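PDB 5HX0: sialidase domain-containing protein from Dyadobacter fermentans, which is of unknown function but adopts a sialidase-like six-bladed beta-propeller fold, which suggests, without proving, a role in recognising or cleaving carbohydrate. Local coordinates for residues 78-83 with 87-92; 363-368 with 390-395. All coordinates share one frame; numbering follows the deposited sequence.

Contact 1: residues 78-83 with 87-92; sequences APDRKV and KGTNHV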
loop_
_atom_site.group_PDB
_atom_site.type_symbol
_atom_site.label_atom_id
_atom_site.label_comp_id
_atom_site.label_asym_id
_atom_site.label_seq_id
_atom_site.Cartn_x
_atom_site.Cartn_y
_atom_site.Cartn_z
ATOM N N ALA A 78 -10.469 1.474 -0.746
ATOM C CA ALA A 78 -9.965 2.202 -1.901
ATOM C C ALA A 78 -10.540 3.610 -1.853
ATOM O O ALA A 78 -11.552 3.848 -1.181
ATOM C CB ALA A 78 -10.364 1.506 -3.214
ATOM N N PRO A 79 -9.923 4.567 -2.548
ATOM C CA PRO A 79 -10.520 5.903 -2.610
ATOM C C PRO A 79 -11.934 5.836 -3.153
ATOM O O PRO A 79 -12.217 5.092 -4.094
ATOM C CB PRO A 79 -9.590 6.670 -3.562
ATOM C CG PRO A 79 -8.270 5.977 -3.447
ATOM C CD PRO A 79 -8.610 4.509 -3.231
ATOM N N ASP A 80 -12.839 6.584 -2.516
ATOM C CA ASP A 80 -14.060 6.980 -3.212
ATOM C C ASP A 80 -13.653 8.002 -4.260
ATOM O O ASP A 80 -13.127 9.059 -3.907
ATOM C CB ASP A 80 -15.084 7.577 -2.252
ATOM C CG ASP A 80 -16.442 7.823 -2.932
ATOM O OD1 ASP A 80 -16.482 8.479 -4.008
ATOM O OD2 ASP A 80 -17.468 7.324 -2.410
ATOM N N ARG A 81 -13.867 7.677 -5.543
ATOM C CA ARG A 81 -13.305 8.495 -6.616
ATOM C C ARG A 81 -13.897 9.894 -6.641
ATOM O O ARG A 81 -13.353 10.768 -7.326
ATOM C CB ARG A 81 -13.499 7.802 -7.975
ATOM C CG ARG A 81 -12.877 6.369 -8.052
ATOM C CD ARG A 81 -11.378 6.388 -7.840
ATOM N NE ARG A 81 -10.716 7.113 -8.929
ATOM C CZ ARG A 81 -9.416 7.016 -9.220
ATOM N NH1 ARG A 81 -8.618 6.232 -8.505
ATOM N NH2 ARG A 81 -8.908 7.718 -10.224
ATOM N N LYS A 82 -14.989 10.139 -5.895
ATOM C CA LYS A 82 -15.482 11.506 -5.769
ATOM C C LYS A 82 -14.454 12.444 -5.145
ATOM O O LYS A 82 -14.513 13.654 -5.394
ATOM C CB LYS A 82 -16.781 11.532 -4.958
ATOM C CG LYS A 82 -17.981 11.049 -5.770
ATOM C CD LYS A 82 -19.213 10.861 -4.892
ATOM C CE LYS A 82 -20.392 10.320 -5.687
ATOM N NZ LYS A 82 -21.480 9.832 -4.781
ATOM N N VAL A 83 -13.494 11.930 -4.370
ATOM C CA VAL A 83 -12.450 12.825 -3.852
ATOM C C VAL A 83 -11.589 13.417 -4.973
ATOM O O VAL A 83 -10.908 14.429 -4.766
ATOM C CB VAL A 83 -11.526 12.146 -2.819
ATOM C CG1 VAL A 83 -12.319 11.557 -1.639
ATOM C CG2 VAL A 83 -10.566 11.110 -3.507
ATOM N N LYS A 87 -17.061 10.975 -11.417
ATOM C CA LYS A 87 -18.506 10.768 -11.334
ATOM C C LYS A 87 -18.898 9.638 -10.377
ATOM O O LYS A 87 -19.960 9.715 -9.735
ATOM C CB LYS A 87 -19.060 10.488 -12.737
ATOM C CG LYS A 87 -18.449 9.242 -13.383
ATOM C CD LYS A 87 -18.921 9.022 -14.809
ATOM C CE LYS A 87 -18.388 7.702 -15.341
ATOM N NZ LYS A 87 -18.813 6.579 -14.459
ATOM N N GLY A 88 -18.092 8.586 -10.277
ATOM C CA GLY A 88 -18.449 7.467 -9.418
ATOM C C GLY A 88 -17.263 6.535 -9.268
ATOM O O GLY A 88 -16.185 6.765 -9.829
ATOM N N THR A 89 -17.482 5.465 -8.505
ATOM C CA THR A 89 -16.427 4.518 -8.131
ATOM C C THR A 89 -16.779 3.123 -8.641
ATOM O O THR A 89 -17.932 2.695 -8.535
ATOM C CB THR A 89 -16.262 4.515 -6.603
ATOM O OG1 THR A 89 -15.959 5.855 -6.164
ATOM C CG2 THR A 89 -15.160 3.527 -6.154
ATOM N N ASN A 90 -15.807 2.416 -9.221
ATOM C CA ASN A 90 -16.045 1.024 -9.571
ATOM C C ASN A 90 -15.195 0.125 -8.663
ATOM O O ASN A 90 -14.742 0.552 -7.599
ATOM C CB ASN A 90 -15.799 0.803 -11.067
ATOM C CG ASN A 90 -14.371 1.143 -11.491
ATOM O OD1 ASN A 90 -13.452 1.162 -10.673
ATOM N ND2 ASN A 90 -14.188 1.433 -12.783
ATOM N N HIS A 91 -15.018 -1.133 -9.057
ATOM C CA HIS A 91 -14.345 -2.077 -8.183
ATOM C C HIS A 91 -12.883 -2.324 -8.583
ATOM O O HIS A 91 -12.293 -3.322 -8.154
ATOM C CB HIS A 91 -15.134 -3.389 -8.125
ATOM C CG HIS A 91 -16.478 -3.260 -7.453
ATOM N ND1 HIS A 91 -17.485 -4.194 -7.608
ATOM C CD2 HIS A 91 -16.972 -2.312 -6.617
ATOM C CE1 HIS A 91 -18.541 -3.829 -6.896
ATOM N NE2 HIS A 91 -18.257 -2.685 -6.287
ATOM N N VAL A 92 -12.275 -1.439 -9.373
ATOM C CA VAL A 92 -10.838 -1.522 -9.613
ATOM C C VAL A 92 -10.203 -0.186 -9.256
ATOM O O VAL A 92 -10.762 0.884 -9.538
ATOM C CB VAL A 92 -10.462 -1.936 -11.063
ATOM C CG1 VAL A 92 -10.994 -3.342 -11.374
ATOM C CG2 VAL A 92 -10.912 -0.902 -12.092
HETATM O O HOH W 1 -18.060 7.572 -5.770
#

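Contact 2: residues 363-368 with 390-395; sequences TTDLGY and GPQHIA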
loop_
_atom_site.group_PDB
_atom_site.type_symbol
_atom_site.label_atom_id
_atom_site.label_comp_id
_atom_site.label_asym_id
_atom_site.label_seq_id
_atom_site.Cartn_x
_atom_site.Cartn_y
_atom_site.Cartn_z
ATOM N N THR A 363 -27.984 1.704 -3.614
ATOM C CA THR A 363 -27.651 1.101 -4.899
ATOM C C THR A 363 -27.277 -0.359 -4.690
ATOM O O THR A 363 -27.142 -0.831 -3.562
ATOM C CB THR A 363 -26.484 1.830 -5.573
ATOM O OG1 THR A 363 -25.271 1.510 -4.872
ATOM C CG2 THR A 363 -26.681 3.333 -5.537
ATOM N N THR A 364 -27.111 -1.080 -5.802
ATOM C CA THR A 364 -26.745 -2.490 -5.748
ATOM C C THR A 364 -25.311 -2.723 -5.268
ATOM O O THR A 364 -24.920 -3.882 -5.074
ATOM C CB THR A 364 -26.937 -3.112 -7.133
ATOM O OG1 THR A 364 -26.183 -2.351 -8.080
ATOM C CG2 THR A 364 -28.426 -3.093 -7.539
ATOM N N ASP A 365 -24.520 -1.665 -5.061
ATOM C CA ASP A 365 -23.130 -1.811 -4.616
ATOM C C ASP A 365 -23.127 -1.972 -3.092
ATOM O O ASP A 365 -22.814 -1.060 -2.324
ATOM C CB ASP A 365 -22.309 -0.618 -5.100
ATOM C CG ASP A 365 -20.809 -0.792 -4.906
ATOM O OD1 ASP A 365 -20.341 -1.914 -4.634
ATOM O OD2 ASP A 365 -20.084 0.224 -5.063
ATOM N N LEU A 366 -23.473 -3.180 -2.658
ATOM C CA LEU A 366 -23.569 -3.559 -1.248
ATOM C C LEU A 366 -23.562 -5.080 -1.199
ATOM O O LEU A 366 -23.558 -5.740 -2.240
ATOM C CB LEU A 366 -24.836 -2.979 -0.583
ATOM C CG LEU A 366 -26.179 -3.148 -1.314
ATOM C CD1 LEU A 366 -26.710 -4.596 -1.275
ATOM C CD2 LEU A 366 -27.269 -2.198 -0.746
ATOM N N GLY A 367 -23.607 -5.635 0.016
ATOM C CA GLY A 367 -23.756 -7.067 0.191
ATOM C C GLY A 367 -22.513 -7.787 0.675
ATOM O O GLY A 367 -21.817 -7.312 1.582
ATOM N N TYR A 368 -22.219 -8.937 0.073
ATOM C CA TYR A 368 -21.093 -9.777 0.473
ATOM C C TYR A 368 -21.062 -10.035 1.988
ATOM O O TYR A 368 -20.043 -9.771 2.633
ATOM C CB TYR A 368 -19.781 -9.153 0.015
ATOM C CG TYR A 368 -19.499 -9.284 -1.474
ATOM C CD1 TYR A 368 -20.372 -8.764 -2.428
ATOM C CD2 TYR A 368 -18.365 -9.959 -1.921
ATOM C CE1 TYR A 368 -20.122 -8.890 -3.800
ATOM C CE2 TYR A 368 -18.102 -10.093 -3.277
ATOM C CZ TYR A 368 -18.983 -9.559 -4.209
ATOM O OH TYR A 368 -18.697 -9.699 -5.549
ATOM N N GLY A 390 -25.201 7.886 0.469
ATOM C CA GLY A 390 -24.098 7.588 1.351
ATOM C C GLY A 390 -22.986 6.773 0.703
ATOM O O GLY A 390 -23.149 6.185 -0.369
ATOM N N PRO A 391 -21.845 6.705 1.379
ATOM C CA PRO A 391 -20.698 5.931 0.875
ATOM C C PRO A 391 -20.827 4.428 1.117
ATOM O O PRO A 391 -21.616 3.956 1.941
ATOM C CB PRO A 391 -19.537 6.487 1.697
ATOM C CG PRO A 391 -20.193 6.837 3.034
ATOM C CD PRO A 391 -21.577 7.336 2.684
ATOM N N GLN A 392 -20.008 3.669 0.390
ATOM C CA GLN A 392 -19.863 2.244 0.672
ATOM C C GLN A 392 -19.094 2.070 1.985
ATOM O O GLN A 392 -17.956 2.536 2.116
ATOM C CB GLN A 392 -19.133 1.547 -0.477
ATOM C CG GLN A 392 -20.048 1.041 -1.584
ATOM C CD GLN A 392 -20.789 2.160 -2.303
ATOM O OE1 GLN A 392 -20.257 3.252 -2.484
ATOM N NE2 GLN A 392 -22.029 1.891 -2.714
ATOM N N HIS A 393 -19.721 1.422 2.964
ATOM C CA HIS A 393 -19.140 1.262 4.293
ATOM C C HIS A 393 -19.359 -0.174 4.767
ATOM O O HIS A 393 -20.176 -0.923 4.211
ATOM C CB HIS A 393 -19.752 2.284 5.283
ATOM C CG HIS A 393 -21.233 2.137 5.489
ATOM N ND1 HIS A 393 -22.168 2.630 4.600
ATOM C CD2 HIS A 393 -21.939 1.553 6.486
ATOM C CE1 HIS A 393 -23.384 2.352 5.041
ATOM N NE2 HIS A 393 -23.273 1.681 6.175
ATOM N N ILE A 394 -18.633 -0.563 5.814
ATOM C CA ILE A 394 -18.857 -1.857 6.463
ATOM C C ILE A 394 -19.924 -1.689 7.545
ATOM O O ILE A 394 -19.874 -0.758 8.351
ATOM C CB ILE A 394 -17.553 -2.410 7.067
ATOM C CG1 ILE A 394 -16.368 -2.229 6.075
ATOM C CG2 ILE A 394 -17.752 -3.888 7.503
ATOM C CD1 ILE A 394 -16.598 -2.897 4.695
ATOM N N ALA A 395 -20.862 -2.627 7.597
ATOM C CA ALA A 395 -21.940 -2.603 8.571
ATOM C C ALA A 395 -22.190 -4.036 9.033
ATOM O O ALA A 395 -21.563 -4.988 8.553
ATOM C CB ALA A 395 -23.203 -1.986 7.967
HETATM O O HOH W 2 -23.804 3.462 -4.016
#

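Contact 1: residues 78-83 with 87-92
Thr89 OG1 lies over one face of the Asp80 carboxylate, displaced toward OD1, from which it stands 3.4 Å, while Lys82 N comes in at the edge, in the plane. The Asp80 and Thr89 side chains cross at about a right angle. Water 1, on the same side of the carboxylate as the hydroxyl but tilted well out of the plane, ties the two oxygens together. It donates to Asp80 OD1 and also hydrogen-bonds to Thr89 OG1 at 2.7 Å. The anti lone pair of OD1, directed away from OD2, takes the backbone N of Lys82 at 2.9 Å, an Asx turn that leads into the 3-10 segment beginning at Arg81. With CG anti to its own backbone N (chi1 -172°), Asp80 can reach forward over this turn, and the bond to Lys82 N restrains the rotation of the carboxylate.

Thr89 OG1 also accepts a hydrogen bond from Arg81 N at 2.8 Å, with a fairly straight N-H...O angle of 158°. The methyl branch, CG2, lies alongside, 3.9 Å from Pro79 O, so the two branches meet successive parts of the bend. Arg81 CB rests against Gly88 O at 3.4 Å. The arginine chain then bends at chi2 and chi3 and carries its guanidinium away from Thr89, to salt bridges with Asp93 and Glu86 and a hydrogen bond to Phe146 O of the second subunit, whose Arg148 packs on Arg81 and Asn90.

Together these bonds close the loop that joins strand 71-79 to strand 97-103, adjacent antiparallel strands of one propeller blade. On the other flank of strand 71-79, Ala78 and Asp80 are held by backbone hydrogen bonds to His57, in strand 56-65, and to Lys55 just before it.

Contact 2: residues 363-368 with 390-395
Asp365 forms the centre of an inverse gamma turn just before strand 367-375, and its carbonyl is met there by the side chain of Gln392, which immediately precedes strand 393-401. Both strands belong to one four-stranded blade of the six-bladed beta-propeller, the blade whose outermost strand 42-51 comes from the N-terminal part of the chain. Gln392 NE2 donates to Asp365 O at 3.1 Å, in the carbonyl plane and on a lone pair, and the N-H...O angle of 167° makes the bond nearly straight. Asn386 ND2 donates to the same oxygen.

The flat groups also stack: the carboxylate of Asp365 lies over the amide of Gln392 with their planes 18° apart and OD2 3.4 Å from Gln392 CD. A bend at chi2 folds the glutamine chain back so that its amide can meet both carbonyl and carboxylate. The carboxylate itself is gripped from outside, OD1 by Tyr384 and OD2 by His57. Thr363 OG1 accepts from Asp365 N at 3.3 Å in an ST turn, and water 2 bridges this hydroxyl to Gln392, accepting from NE2 at 2.7 Å.

The two contacts lie on the same side of the chain's centre, their own centres about 13 Å apart, and they touch directly: His91 NE2 of contact 1 is 2.8 Å from Asp365 OD1 of contact 2, a probable hydrogen bond. The loop closed by contact 1 is thereby tied to the blade of contact 2. Phe60 joins them a second time, meeting His91 edge-to-face and also packing against Tyr368. Tyr368 in turn hydrogen-bonds Glu265 and touches Arg209 and Arg331, a grouping reminiscent of the tyrosine, glutamate and arginines of sialidase active sites. Contact 2 thus adjoins the probable pocket, whereas contact 1 reaches out to the second subunit.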